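Local coordinates for SxtG (PDB 6U1R), which is an amidinotransferase of the saxitoxin biosynthetic pathway, probably transferring an amidino group by way of a covalent cysteine intermediate, at residues A[57-62]-A[192-197]; A[143-148]-A[176-181]; A[187-192]-A[209-214]; A[222-227]-A[247-252]. All blocks are in the same frame, centred on the assembly; numbering follows the deposited sequence.

Interaction 1 (A[57-62]-A[192-197]); sequences NKWTFP and FNFQFP
The indole of W59 packs against two phenylalanines of the 192-197 loop, F194 over one face and F196 at its edge. F194 turns its edge to the indole, a T-shaped pair with planes at 76° in which F194 CD2 stands over the middle of the ring system, 3.5 Å from W59 CD2. With F196 the roles reverse: the rim of the tryptophan points into the phenylalanine face, the six-membered rings 5.1 Å apart between centroids and nearly perpendicular at 86°, and W59 CE3 lies 3.6 Å from F196 CZ. F194 reaches the indole because its CG is anti to the backbone N (chi1 -180°). A large aromatic suits position 59, since the wide indole can offer a face to one ring and its edge to the other. The backbone O of F61 approaches the F196 edge, 3.4 Å from F196 CZ, and K58 CG lies over the rim of the opposite indole face. The resulting aromatic cluster joins the turn between helices 53-57 and 63-72 to the long loop between strands 176-179 and 219-222.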
loop_
_atom_site.group_PDB
_atom_site.type_symbol
_atom_site.label_atom_id
_atom_site.label_comp_id
_atom_site.label_asym_id
_atom_site.label_seq_id
_atom_site.Cartn_x
_atom_site.Cartn_y
_atom_site.Cartn_z
ATOM N N ASN A 57 -11.369 18.901 -5.130
ATOM C CA ASN A 57 -10.678 19.924 -5.904
ATOM C C ASN A 57 -11.427 21.247 -5.952
ATOM O O ASN A 57 -10.807 22.287 -6.194
ATOM C CB ASN A 57 -10.403 19.395 -7.291
ATOM C CG ASN A 57 -9.403 18.269 -7.250
ATOM O OD1 ASN A 57 -8.443 18.327 -6.470
ATOM N ND2 ASN A 57 -9.644 17.220 -8.016
ATOM N N LYS A 58 -12.726 21.255 -5.705
ATOM C CA LYS A 58 -13.399 22.547 -5.663
ATOM C C LYS A 58 -12.805 23.464 -4.595
ATOM O O LYS A 58 -12.951 24.686 -4.687
ATOM C CB LYS A 58 -14.899 22.367 -5.440
ATOM C CG LYS A 58 -15.306 21.880 -4.073
ATOM C CD LYS A 58 -16.808 21.606 -4.084
ATOM C CE LYS A 58 -17.351 21.235 -2.721
ATOM N NZ LYS A 58 -18.858 21.166 -2.784
ATOM N N TRP A 59 -12.112 22.911 -3.604
ATOM C CA TRP A 59 -11.537 23.718 -2.535
ATOM C C TRP A 59 -10.130 24.214 -2.858
ATOM O O TRP A 59 -9.501 24.863 -2.011
ATOM C CB TRP A 59 -11.558 22.920 -1.223
ATOM C CG TRP A 59 -12.969 22.577 -0.823
ATOM C CD1 TRP A 59 -13.536 21.347 -0.799
ATOM C CD2 TRP A 59 -13.998 23.505 -0.434
ATOM N NE1 TRP A 59 -14.862 21.442 -0.417
ATOM C CE2 TRP A 59 -15.164 22.754 -0.178
ATOM C CE3 TRP A 59 -14.038 24.893 -0.269
ATOM C CZ2 TRP A 59 -16.363 23.346 0.235
ATOM C CZ3 TRP A 59 -15.233 25.483 0.141
ATOM C CH2 TRP A 59 -16.377 24.705 0.391
ATOM N N THR A 60 -9.629 23.946 -4.058
ATOM C CA THR A 60 -8.412 24.575 -4.536
ATOM C C THR A 60 -8.697 25.872 -5.274
ATOM O O THR A 60 -7.780 26.445 -5.867
ATOM C CB THR A 60 -7.636 23.620 -5.447
ATOM O OG1 THR A 60 -8.400 23.323 -6.630
ATOM C CG2 THR A 60 -7.336 22.343 -4.712
ATOM N N PHE A 61 -9.943 26.358 -5.237
ATOM C CA PHE A 61 -10.308 27.588 -5.918
ATOM C C PHE A 61 -10.769 28.631 -4.909
ATOM O O PHE A 61 -11.624 28.329 -4.070
ATOM C CB PHE A 61 -11.434 27.331 -6.935
ATOM C CG PHE A 61 -11.045 26.393 -8.040
ATOM C CD1 PHE A 61 -10.408 26.874 -9.165
ATOM C CD2 PHE A 61 -11.309 25.030 -7.956
ATOM C CE1 PHE A 61 -10.043 26.016 -10.193
ATOM C CE2 PHE A 61 -10.938 24.165 -8.986
ATOM C CZ PHE A 61 -10.311 24.663 -10.097
ATOM N N PRO A 62 -10.267 29.860 -4.964
ATOM C CA PRO A 62 -10.903 30.920 -4.176
ATOM C C PRO A 62 -12.335 31.103 -4.656
ATOM O O PRO A 62 -12.652 30.849 -5.820
ATOM C CB PRO A 62 -10.036 32.155 -4.454
ATOM C CG PRO A 62 -9.382 31.878 -5.772
ATOM C CD PRO A 62 -9.212 30.380 -5.852
ATOM N N PHE A 192 -18.198 17.316 4.585
ATOM C CA PHE A 192 -19.148 17.863 3.622
ATOM C C PHE A 192 -19.802 19.152 4.098
ATOM O O PHE A 192 -20.572 19.748 3.342
ATOM C CB PHE A 192 -20.200 16.806 3.275
ATOM C CG PHE A 192 -19.666 15.711 2.394
ATOM C CD1 PHE A 192 -19.590 15.888 1.020
ATOM C CD2 PHE A 192 -19.191 14.525 2.939
ATOM C CE1 PHE A 192 -19.082 14.890 0.198
ATOM C CE2 PHE A 192 -18.685 13.513 2.123
ATOM C CZ PHE A 192 -18.631 13.696 0.752
ATOM N N ASN A 193 -19.485 19.624 5.303
ATOM C CA ASN A 193 -19.904 20.944 5.751
ATOM C C ASN A 193 -18.779 21.969 5.655
ATOM O O ASN A 193 -18.883 23.051 6.235
ATOM C CB ASN A 193 -20.436 20.867 7.181
ATOM C CG ASN A 193 -21.604 19.904 7.309
ATOM O OD1 ASN A 193 -22.457 19.832 6.427
ATOM N ND2 ASN A 193 -21.630 19.139 8.394
ATOM N N PHE A 194 -17.717 21.664 4.908
ATOM C CA PHE A 194 -16.532 22.508 4.935
ATOM C C PHE A 194 -16.830 23.897 4.376
ATOM O O PHE A 194 -17.576 24.047 3.406
ATOM C CB PHE A 194 -15.387 21.875 4.137
ATOM C CG PHE A 194 -14.132 22.703 4.142
ATOM C CD1 PHE A 194 -13.246 22.619 5.203
ATOM C CD2 PHE A 194 -13.850 23.582 3.102
ATOM C CE1 PHE A 194 -12.088 23.383 5.226
ATOM C CE2 PHE A 194 -12.692 24.350 3.119
ATOM C CZ PHE A 194 -11.818 24.260 4.182
ATOM N N GLN A 195 -16.229 24.910 5.001
ATOM C CA GLN A 195 -16.158 26.266 4.472
ATOM C C GLN A 195 -14.775 26.821 4.787
ATOM O O GLN A 195 -14.198 26.517 5.835
ATOM C CB GLN A 195 -17.230 27.202 5.082
ATOM C CG GLN A 195 -18.657 26.741 4.903
ATOM C CD GLN A 195 -19.120 26.739 3.456
ATOM O OE1 GLN A 195 -18.483 27.320 2.574
ATOM N NE2 GLN A 195 -20.241 26.082 3.206
ATOM N N PHE A 196 -14.243 27.642 3.886
ATOM C CA PHE A 196 -12.947 28.251 4.152
ATOM C C PHE A 196 -12.996 28.983 5.493
ATOM O O PHE A 196 -14.018 29.602 5.817
ATOM C CB PHE A 196 -12.560 29.232 3.044
ATOM C CG PHE A 196 -12.221 28.580 1.722
ATOM C CD1 PHE A 196 -11.191 27.657 1.612
ATOM C CD2 PHE A 196 -12.914 28.934 0.577
ATOM C CE1 PHE A 196 -10.885 27.074 0.376
ATOM C CE2 PHE A 196 -12.603 28.369 -0.652
ATOM C CZ PHE A 196 -11.586 27.435 -0.750
ATOM N N PRO A 197 -11.936 28.927 6.298
ATOM C CA PRO A 197 -11.889 29.733 7.525
ATOM C C PRO A 197 -11.948 31.227 7.235
ATOM O O PRO A 197 -11.636 31.690 6.139
ATOM C CB PRO A 197 -10.538 29.362 8.151
ATOM C CG PRO A 197 -10.093 28.122 7.489
ATOM C CD PRO A 197 -10.769 28.036 6.164
#

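Interaction 2 (A[143-148]-A[176-181])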
loop_
_atom_site.group_PDB
_atom_site.type_symbol
_atom_site.label_atom_id
_atom_site.label_comp_id
_atom_site.label_asym_id
_atom_site.label_seq_id
_atom_site.Cartn_x
_atom_site.Cartn_y
_atom_site.Cartn_z
ATOM N N GLY A 143 15.784 7.795 -0.120
ATOM C CA GLY A 143 16.973 6.959 -0.206
ATOM C C GLY A 143 16.827 5.939 -1.324
ATOM O O GLY A 143 16.675 6.319 -2.486
ATOM N N ASN A 144 16.841 4.648 -0.998
ATOM C CA ASN A 144 16.687 3.603 -1.996
ATOM C C ASN A 144 15.266 3.042 -2.049
ATOM O O ASN A 144 15.049 2.015 -2.699
ATOM C CB ASN A 144 17.685 2.460 -1.742
ATOM C CG ASN A 144 17.422 1.727 -0.436
ATOM O OD1 ASN A 144 16.487 2.049 0.296
ATOM N ND2 ASN A 144 18.241 0.718 -0.147
ATOM N N GLU A 145 14.298 3.717 -1.426
ATOM C CA GLU A 145 12.922 3.239 -1.323
ATOM C C GLU A 145 11.964 4.148 -2.081
ATOM O O GLU A 145 12.020 5.381 -1.929
ATOM C CB GLU A 145 12.499 3.170 0.144
ATOM C CG GLU A 145 11.083 2.661 0.372
ATOM C CD GLU A 145 10.683 2.650 1.834
ATOM O OE1 GLU A 145 11.359 3.308 2.650
ATOM O OE2 GLU A 145 9.685 1.983 2.176
ATOM N N ILE A 146 11.064 3.536 -2.862
ATOM C CA ILE A 146 9.916 4.228 -3.458
ATOM C C ILE A 146 8.659 3.857 -2.657
ATOM O O ILE A 146 8.372 2.672 -2.450
ATOM C CB ILE A 146 9.774 3.881 -4.950
ATOM C CG1 ILE A 146 11.041 4.337 -5.690
ATOM C CG2 ILE A 146 8.533 4.542 -5.551
ATOM C CD1 ILE A 146 11.059 4.089 -7.136
ATOM N N ILE A 147 7.937 4.868 -2.158
ATOM C CA ILE A 147 6.726 4.684 -1.351
ATOM C C ILE A 147 5.523 5.180 -2.144
ATOM O O ILE A 147 5.484 6.347 -2.568
ATOM C CB ILE A 147 6.820 5.441 -0.010
ATOM C CG1 ILE A 147 8.086 5.046 0.754
ATOM C CG2 ILE A 147 5.572 5.177 0.847
ATOM C CD1 ILE A 147 8.375 5.927 1.958
ATOM N N GLU A 148 4.518 4.313 -2.310
ATOM C CA GLU A 148 3.271 4.720 -2.951
ATOM C C GLU A 148 2.362 5.379 -1.922
ATOM O O GLU A 148 2.008 4.770 -0.899
ATOM C CB GLU A 148 2.574 3.531 -3.617
ATOM C CG GLU A 148 3.505 2.761 -4.582
ATOM C CD GLU A 148 2.790 1.874 -5.592
ATOM O OE1 GLU A 148 1.539 1.786 -5.560
ATOM O OE2 GLU A 148 3.498 1.254 -6.425
ATOM N N LYS A 176 14.006 -0.697 -2.791
ATOM C CA LYS A 176 12.899 -0.986 -1.897
ATOM C C LYS A 176 11.639 -0.301 -2.414
ATOM O O LYS A 176 11.703 0.734 -3.082
ATOM C CB LYS A 176 13.238 -0.551 -0.477
ATOM C CG LYS A 176 14.396 -1.359 0.080
ATOM C CD LYS A 176 14.819 -0.922 1.478
ATOM C CE LYS A 176 15.911 -1.847 2.018
ATOM N NZ LYS A 176 15.887 -1.932 3.510
ATOM N N TRP A 177 10.497 -0.920 -2.148
ATOM C CA TRP A 177 9.252 -0.539 -2.811
ATOM C C TRP A 177 8.113 -0.909 -1.874
ATOM O O TRP A 177 7.847 -2.092 -1.640
ATOM C CB TRP A 177 9.140 -1.235 -4.167
ATOM C CG TRP A 177 7.891 -0.993 -4.955
ATOM C CD1 TRP A 177 7.044 0.075 -4.867
ATOM C CD2 TRP A 177 7.355 -1.850 -5.967
ATOM N NE1 TRP A 177 6.006 -0.076 -5.756
ATOM C CE2 TRP A 177 6.174 -1.254 -6.438
ATOM C CE3 TRP A 177 7.751 -3.080 -6.502
ATOM C CZ2 TRP A 177 5.389 -1.837 -7.431
ATOM C CZ3 TRP A 177 6.968 -3.664 -7.468
ATOM C CH2 TRP A 177 5.803 -3.043 -7.936
ATOM N N THR A 178 7.442 0.101 -1.334
ATOM C CA THR A 178 6.452 -0.120 -0.302
ATOM C C THR A 178 5.245 0.750 -0.617
ATOM O O THR A 178 5.325 1.687 -1.418
ATOM C CB THR A 178 7.003 0.198 1.103
ATOM O OG1 THR A 178 7.272 1.590 1.225
ATOM C CG2 THR A 178 8.301 -0.506 1.367
ATOM N N ALA A 179 4.115 0.416 -0.006
ATOM C CA ALA A 179 2.905 1.211 -0.145
ATOM C C ALA A 179 2.333 1.508 1.234
ATOM O O ALA A 179 2.369 0.657 2.129
ATOM C CB ALA A 179 1.856 0.488 -0.986
ATOM N N ALA A 180 1.818 2.710 1.408
ATOM C CA ALA A 180 0.948 2.946 2.544
ATOM C C ALA A 180 -0.332 2.144 2.310
ATOM O O ALA A 180 -0.710 1.910 1.159
ATOM C CB ALA A 180 0.613 4.424 2.684
ATOM N N PRO A 181 -1.010 1.702 3.366
ATOM C CA PRO A 181 -2.279 0.990 3.156
ATOM C C PRO A 181 -3.225 1.807 2.284
ATOM O O PRO A 181 -3.372 3.023 2.450
ATOM C CB PRO A 181 -2.815 0.787 4.582
ATOM C CG PRO A 181 -1.538 0.793 5.462
ATOM C CD PRO A 181 -0.659 1.809 4.801
HETATM O O HOH W 1 -0.840 3.462 -1.015
#
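E145 and T178 meet on one face of a parallel strand pair, while E148 and W177 meet on the other. The E145 chain is fully extended, with CG anti to the backbone N (chi1 -179°), and so carries its carboxylate across the T178 side chain at about a right angle. T178 OG1 donates to E145 OE2 at 2.6 Å, on the anti side and 28° out of the carboxylate plane. Threonine fits here because its beta-branch favours the strand while its hydroxyl still supplies a donor. On the opposite face, W177 has CG anti to its N (chi1 178°), which sends the indole N-H toward E148; W177 NE1 reaches E148 OE2 at 2.9 Å, with the acceptor in the ring plane. At the start of the two strands, K176 CD lies 3.6 Å from N144 OD1. Ladder bonds such as I146 N to K176 O (2.9 Å) hold the strands in register, as expected of the beta-alpha-beta unit closed over helix 164-172. Both glutamates have a second partner, E145 OE2 in H245 and E148 OE1 in R164, and W177 O accepts from W241 of the second subunit. Buried E148 thus probably remains ionised, its charge offset by R164 and stabilised by the indole N-H.

Interaction 3 (A[187-192]-A[209-214])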
loop_
_atom_site.group_PDB
_atom_site.type_symbol
_atom_site.label_atom_id
_atom_site.label_comp_id
_atom_site.label_asym_id
_atom_site.label_seq_id
_atom_site.Cartn_x
_atom_site.Cartn_y
_atom_site.Cartn_z
ATOM N N ASP A 187 -17.134 8.351 2.500
ATOM C CA ASP A 187 -17.554 9.728 2.718
ATOM C C ASP A 187 -17.007 10.294 4.026
ATOM O O ASP A 187 -16.772 11.498 4.117
ATOM C CB ASP A 187 -19.083 9.830 2.715
ATOM C CG ASP A 187 -19.687 9.756 1.322
ATOM O OD1 ASP A 187 -18.953 9.769 0.307
ATOM O OD2 ASP A 187 -20.936 9.707 1.251
ATOM N N ALA A 188 -16.794 9.446 5.043
ATOM C CA ALA A 188 -16.299 9.925 6.334
ATOM C C ALA A 188 -14.919 10.591 6.256
ATOM O O ALA A 188 -14.529 11.284 7.201
ATOM C CB ALA A 188 -16.243 8.776 7.341
ATOM N N GLN A 189 -14.170 10.374 5.173
ATOM C CA GLN A 189 -12.858 10.991 4.983
ATOM C C GLN A 189 -12.954 12.463 4.585
ATOM O O GLN A 189 -11.932 13.153 4.563
ATOM C CB GLN A 189 -12.074 10.183 3.930
ATOM C CG GLN A 189 -10.622 10.658 3.676
ATOM C CD GLN A 189 -9.734 10.604 4.909
ATOM O OE1 GLN A 189 -10.072 9.979 5.907
ATOM N NE2 GLN A 189 -8.573 11.276 4.835
ATOM N N TYR A 190 -14.160 12.982 4.316
ATOM C CA TYR A 190 -14.325 14.335 3.810
ATOM C C TYR A 190 -15.371 15.077 4.638
ATOM O O TYR A 190 -16.386 14.498 5.032
ATOM C CB TYR A 190 -14.740 14.320 2.325
ATOM C CG TYR A 190 -13.954 13.342 1.483
ATOM C CD1 TYR A 190 -12.655 13.623 1.097
ATOM C CD2 TYR A 190 -14.512 12.134 1.089
ATOM C CE1 TYR A 190 -11.915 12.708 0.322
ATOM C CE2 TYR A 190 -13.801 11.223 0.323
ATOM C CZ TYR A 190 -12.498 11.517 -0.059
ATOM O OH TYR A 190 -11.811 10.587 -0.812
ATOM N N ASP A 191 -15.114 16.359 4.880
ATOM C CA ASP A 191 -16.009 17.236 5.640
ATOM C C ASP A 191 -16.991 17.863 4.660
ATOM O O ASP A 191 -16.668 18.832 3.972
ATOM C CB ASP A 191 -15.204 18.294 6.386
ATOM C CG ASP A 191 -16.075 19.258 7.176
ATOM O OD1 ASP A 191 -17.313 19.137 7.129
ATOM O OD2 ASP A 191 -15.496 20.155 7.822
ATOM N N PHE A 192 -18.198 17.316 4.585
ATOM C CA PHE A 192 -19.148 17.863 3.622
ATOM C C PHE A 192 -19.802 19.152 4.098
ATOM O O PHE A 192 -20.572 19.748 3.342
ATOM C CB PHE A 192 -20.200 16.806 3.275
ATOM C CG PHE A 192 -19.666 15.711 2.394
ATOM C CD1 PHE A 192 -19.590 15.888 1.020
ATOM C CD2 PHE A 192 -19.191 14.525 2.939
ATOM C CE1 PHE A 192 -19.082 14.890 0.198
ATOM C CE2 PHE A 192 -18.685 13.513 2.123
ATOM C CZ PHE A 192 -18.631 13.696 0.752
ATOM N N GLU A 209 -9.987 13.135 9.856
ATOM C CA GLU A 209 -9.039 12.185 10.439
ATOM C C GLU A 209 -9.585 10.761 10.459
ATOM O O GLU A 209 -9.239 9.960 11.332
ATOM C CB GLU A 209 -8.640 12.634 11.845
ATOM C CG GLU A 209 -7.864 13.968 11.871
ATOM C CD GLU A 209 -6.537 13.910 11.117
ATOM O OE1 GLU A 209 -5.890 12.841 11.118
ATOM O OE2 GLU A 209 -6.135 14.954 10.545
ATOM N N PHE A 210 -10.427 10.417 9.483
ATOM C CA PHE A 210 -10.990 9.072 9.425
ATOM C C PHE A 210 -9.911 8.014 9.157
ATOM O O PHE A 210 -9.899 6.958 9.803
ATOM C CB PHE A 210 -12.094 9.068 8.368
ATOM C CG PHE A 210 -12.546 7.709 7.936
ATOM C CD1 PHE A 210 -13.355 6.936 8.756
ATOM C CD2 PHE A 210 -12.200 7.226 6.688
ATOM C CE1 PHE A 210 -13.788 5.692 8.343
ATOM C CE2 PHE A 210 -12.616 5.990 6.273
ATOM C CZ PHE A 210 -13.420 5.215 7.102
ATOM N N GLU A 211 -9.004 8.265 8.215
ATOM C CA GLU A 211 -7.975 7.294 7.870
ATOM C C GLU A 211 -6.755 8.018 7.316
ATOM O O GLU A 211 -6.849 9.178 6.906
ATOM C CB GLU A 211 -8.492 6.273 6.853
ATOM C CG GLU A 211 -8.658 6.858 5.474
ATOM C CD GLU A 211 -9.419 5.937 4.552
ATOM O OE1 GLU A 211 -9.309 4.690 4.692
ATOM O OE2 GLU A 211 -10.130 6.489 3.695
ATOM N N PRO A 212 -5.597 7.350 7.267
ATOM C CA PRO A 212 -4.369 8.019 6.793
ATOM C C PRO A 212 -4.421 8.320 5.300
ATOM O O PRO A 212 -4.590 7.405 4.491
ATOM C CB PRO A 212 -3.266 7.001 7.106
ATOM C CG PRO A 212 -3.832 6.044 8.078
ATOM C CD PRO A 212 -5.319 6.048 7.900
ATOM N N THR A 213 -4.225 9.596 4.931
ATOM C CA THR A 213 -4.052 9.993 3.535
ATOM C C THR A 213 -2.957 11.047 3.432
ATOM O O THR A 213 -2.817 11.919 4.305
ATOM C CB THR A 213 -5.349 10.543 2.864
ATOM O OG1 THR A 213 -5.859 11.687 3.567
ATOM C CG2 THR A 213 -6.421 9.476 2.789
ATOM N N PHE A 214 -2.163 10.938 2.373
ATOM C CA PHE A 214 -1.267 12.025 1.998
ATOM C C PHE A 214 -0.896 11.900 0.528
ATOM O O PHE A 214 -0.922 10.806 -0.053
ATOM C CB PHE A 214 0.005 12.068 2.877
ATOM C CG PHE A 214 0.960 10.906 2.693
ATOM C CD1 PHE A 214 1.900 10.920 1.665
ATOM C CD2 PHE A 214 0.946 9.823 3.564
ATOM C CE1 PHE A 214 2.784 9.878 1.508
ATOM C CE2 PHE A 214 1.847 8.769 3.413
ATOM C CZ PHE A 214 2.763 8.795 2.391
#
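Q189 threads its side-chain amide past F210 toward the backbone of the 209-214 loop, while A188 beside it presses on the phenylalanine ring. The glutamine chain leaves the backbone with CG anti to N (chi1 -176°) and bends at chi2, bringing Q189 OE1 to the F210 edge and, at 3.1 Å, to the backbone N of E211. That hydrogen bond is bent, 136° at the hydrogen, with the donor tilted from the carbonyl plane. Amide and phenyl planes stand 56° apart. On the ring's face sits A188 CB, 4.0 Å from the F210 centroid in a CH-pi contact; the small methyl allows the backbone to come this close. Both segments belong to the long loop between strands 176-179 and 219-222, and the contact probably helps shape the approach to D215, a predicted active-site residue whose side chain is about 7 Å from that of T213. T213 approaches the amide from the opposite direction, with T213 OG1 3.0 Å from Q189 NE2; this hydroxyl is hydrogen-bonded to V233 O. Glutamine suits this buried place because one flat group offers an acceptor and a donor: Q189 NE2 makes a weak bond to E211 O at 3.4 Å. The E211 side chain crosses that of Q189 at about a right angle, and its carboxylate is held by the backbone N atoms of Q184 and L185. K168 of the second subunit makes a cation-pi contact with F210 and donates to its backbone O.

Interaction 4 (A[222-227]-A[247-252]); sequences CGRDIF and EDEYRI
R251 grips D225 side-on across the parallel strand pair of a beta-alpha-beta unit, whose crossover is helix 236-245. R251 NE donates to D225 OD1 at 2.9 Å and R251 NH2 to D225 OD2 at 3.1 Å, each nearly straight and in the guanidinium plane, though the two acceptors are met about a third of a right angle out of the carboxylate plane. Each carboxylate oxygen thus has an arginine N-H; OD1 also accepts from H253 NE2, and R251 NH2 reaches S381 OG. Arginine suits the exposed strand start, where its long chain, bent at chi3, can reach D225 on the adjacent strand. The main chains are paired by R251 N to R224 O (2.8 Å) and I226 N to R251 O (2.9 Å). G223, with positive phi, sits in the type II' turn that leads into the strand. A second salt bridge joins R224 to E249: extended from CG to NE, the arginine puts R224 NH1 2.6 Å from E249 OE1, on the anti lone pair, and the same NH1 also donates to E249 O at 2.9 Å.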
loop_
_atom_site.group_PDB
_atom_site.type_symbol
_atom_site.label_atom_id
_atom_site.label_comp_id
_atom_site.label_asym_id
_atom_site.label_seq_id
_atom_site.Cartn_x
_atom_site.Cartn_y
_atom_site.Cartn_z
ATOM N N CYS A 222 15.121 17.064 2.805
ATOM C CA CYS A 222 16.430 17.635 3.172
ATOM C C CYS A 222 17.264 16.624 3.970
ATOM O O CYS A 222 17.674 16.883 5.102
ATOM C CB CYS A 222 16.289 18.903 4.008
ATOM S SG CYS A 222 15.456 20.242 3.146
ATOM N N GLY A 223 17.547 15.486 3.365
ATOM C CA GLY A 223 18.273 14.436 4.076
ATOM C C GLY A 223 17.446 13.881 5.213
ATOM O O GLY A 223 16.287 13.487 5.027
ATOM N N ARG A 224 18.031 13.855 6.417
ATOM C CA ARG A 224 17.344 13.304 7.577
ATOM C C ARG A 224 16.133 14.129 8.014
ATOM O O ARG A 224 15.318 13.627 8.798
ATOM C CB ARG A 224 18.306 13.184 8.764
ATOM C CG ARG A 224 19.347 12.094 8.617
ATOM C CD ARG A 224 20.002 11.744 9.941
ATOM N NE ARG A 224 21.026 10.712 9.764
ATOM C CZ ARG A 224 20.815 9.401 9.829
ATOM N NH1 ARG A 224 19.605 8.917 10.077
ATOM N NH2 ARG A 224 21.837 8.560 9.649
ATOM N N ASP A 225 15.990 15.358 7.525
ATOM C CA ASP A 225 14.877 16.228 7.881
ATOM C C ASP A 225 14.008 16.442 6.651
ATOM O O ASP A 225 14.514 16.813 5.584
ATOM C CB ASP A 225 15.388 17.556 8.443
ATOM C CG ASP A 225 16.167 17.356 9.709
ATOM O OD1 ASP A 225 15.525 17.135 10.754
ATOM O OD2 ASP A 225 17.420 17.373 9.649
ATOM N N ILE A 226 12.705 16.183 6.810
ATOM C CA ILE A 226 11.696 16.309 5.764
ATOM C C ILE A 226 10.641 17.307 6.246
ATOM O O ILE A 226 10.258 17.299 7.423
ATOM C CB ILE A 226 11.071 14.928 5.453
ATOM C CG1 ILE A 226 12.113 13.984 4.844
ATOM C CG2 ILE A 226 9.861 15.050 4.513
ATOM C CD1 ILE A 226 11.707 12.528 4.851
ATOM N N PHE A 227 10.201 18.187 5.361
ATOM C CA PHE A 227 9.200 19.197 5.700
ATOM C C PHE A 227 7.896 18.881 4.984
ATOM O O PHE A 227 7.904 18.590 3.785
ATOM C CB PHE A 227 9.702 20.587 5.332
ATOM C CG PHE A 227 10.917 20.980 6.101
ATOM C CD1 PHE A 227 10.793 21.599 7.334
ATOM C CD2 PHE A 227 12.176 20.662 5.642
ATOM C CE1 PHE A 227 11.901 21.930 8.072
ATOM C CE2 PHE A 227 13.299 20.994 6.392
ATOM C CZ PHE A 227 13.146 21.625 7.610
ATOM N N GLU A 247 10.785 6.367 10.959
ATOM C CA GLU A 247 11.233 6.869 12.265
ATOM C C GLU A 247 12.670 6.478 12.609
ATOM O O GLU A 247 13.287 7.140 13.448
ATOM C CB GLU A 247 10.317 6.362 13.388
ATOM C CG GLU A 247 10.372 4.847 13.596
ATOM C CD GLU A 247 9.370 4.339 14.630
ATOM O OE1 GLU A 247 8.605 5.155 15.191
ATOM O OE2 GLU A 247 9.337 3.113 14.855
ATOM N N ASP A 248 13.206 5.410 12.025
ATOM C CA ASP A 248 14.567 4.997 12.371
ATOM C C ASP A 248 15.604 6.027 11.939
ATOM O O ASP A 248 16.656 6.157 12.585
ATOM C CB ASP A 248 14.900 3.645 11.725
ATOM C CG ASP A 248 14.136 2.481 12.348
ATOM O OD1 ASP A 248 13.642 2.621 13.480
ATOM O OD2 ASP A 248 14.040 1.422 11.692
ATOM N N GLU A 249 15.350 6.759 10.851
ATOM C CA GLU A 249 16.387 7.598 10.263
ATOM C C GLU A 249 15.961 9.030 9.968
ATOM O O GLU A 249 16.843 9.866 9.748
ATOM C CB GLU A 249 16.914 6.986 8.951
ATOM C CG GLU A 249 17.386 5.524 9.025
ATOM C CD GLU A 249 18.631 5.318 9.880
ATOM O OE1 GLU A 249 19.286 6.306 10.273
ATOM O OE2 GLU A 249 18.951 4.146 10.171
ATOM N N TYR A 250 14.661 9.348 9.971
ATOM C CA TYR A 250 14.171 10.627 9.470
ATOM C C TYR A 250 13.296 11.323 10.503
ATOM O O TYR A 250 12.640 10.688 11.336
ATOM C CB TYR A 250 13.360 10.445 8.169
ATOM C CG TYR A 250 14.194 9.912 7.050
ATOM C CD1 TYR A 250 14.874 10.769 6.204
ATOM C CD2 TYR A 250 14.342 8.543 6.858
ATOM C CE1 TYR A 250 15.667 10.286 5.173
ATOM C CE2 TYR A 250 15.120 8.047 5.829
ATOM C CZ TYR A 250 15.792 8.933 4.996
ATOM O OH TYR A 250 16.569 8.444 3.977
ATOM N N ARG A 251 13.293 12.645 10.423
ATOM C CA ARG A 251 12.439 13.500 11.229
ATOM C C ARG A 251 11.599 14.342 10.284
ATOM O O ARG A 251 12.149 14.990 9.387
ATOM C CB ARG A 251 13.274 14.413 12.133
ATOM C CG ARG A 251 14.265 13.677 13.027
ATOM C CD ARG A 251 15.293 14.639 13.626
ATOM N NE ARG A 251 16.289 15.116 12.651
ATOM C CZ ARG A 251 17.575 14.749 12.612
ATOM N NH1 ARG A 251 18.070 13.876 13.486
ATOM N NH2 ARG A 251 18.390 15.267 11.694
ATOM N N ILE A 252 10.282 14.349 10.495
ATOM C CA ILE A 252 9.357 15.132 9.676
ATOM C C ILE A 252 8.874 16.344 10.460
ATOM O O ILE A 252 8.338 16.207 11.569
ATOM C CB ILE A 252 8.161 14.283 9.220
ATOM C CG1 ILE A 252 8.670 13.010 8.540
ATOM C CG2 ILE A 252 7.245 15.126 8.311
ATOM C CD1 ILE A 252 7.597 12.207 7.855
#

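From the N terminus, the turn after helix 53-57 is the first half of interaction 1, which closes 130 residues later on the 192-197 loop. Nested inside that span, interaction 2 closes a short beta-alpha-beta unit through helix 164-172. Interaction 3 opens at 187-192, before interaction 1 has closed, and ends at 209-214; the two therefore cross, sharing F192, and fold the long loop against the helix 53-57 region and back on itself. Interaction 4 follows in series, closing a second beta-alpha-beta unit over helix 236-245. Interactions 2 and 4 lie next to each other, packing where G143 approaches Y250, whereas interactions 2 and 3 both reach the second subunit.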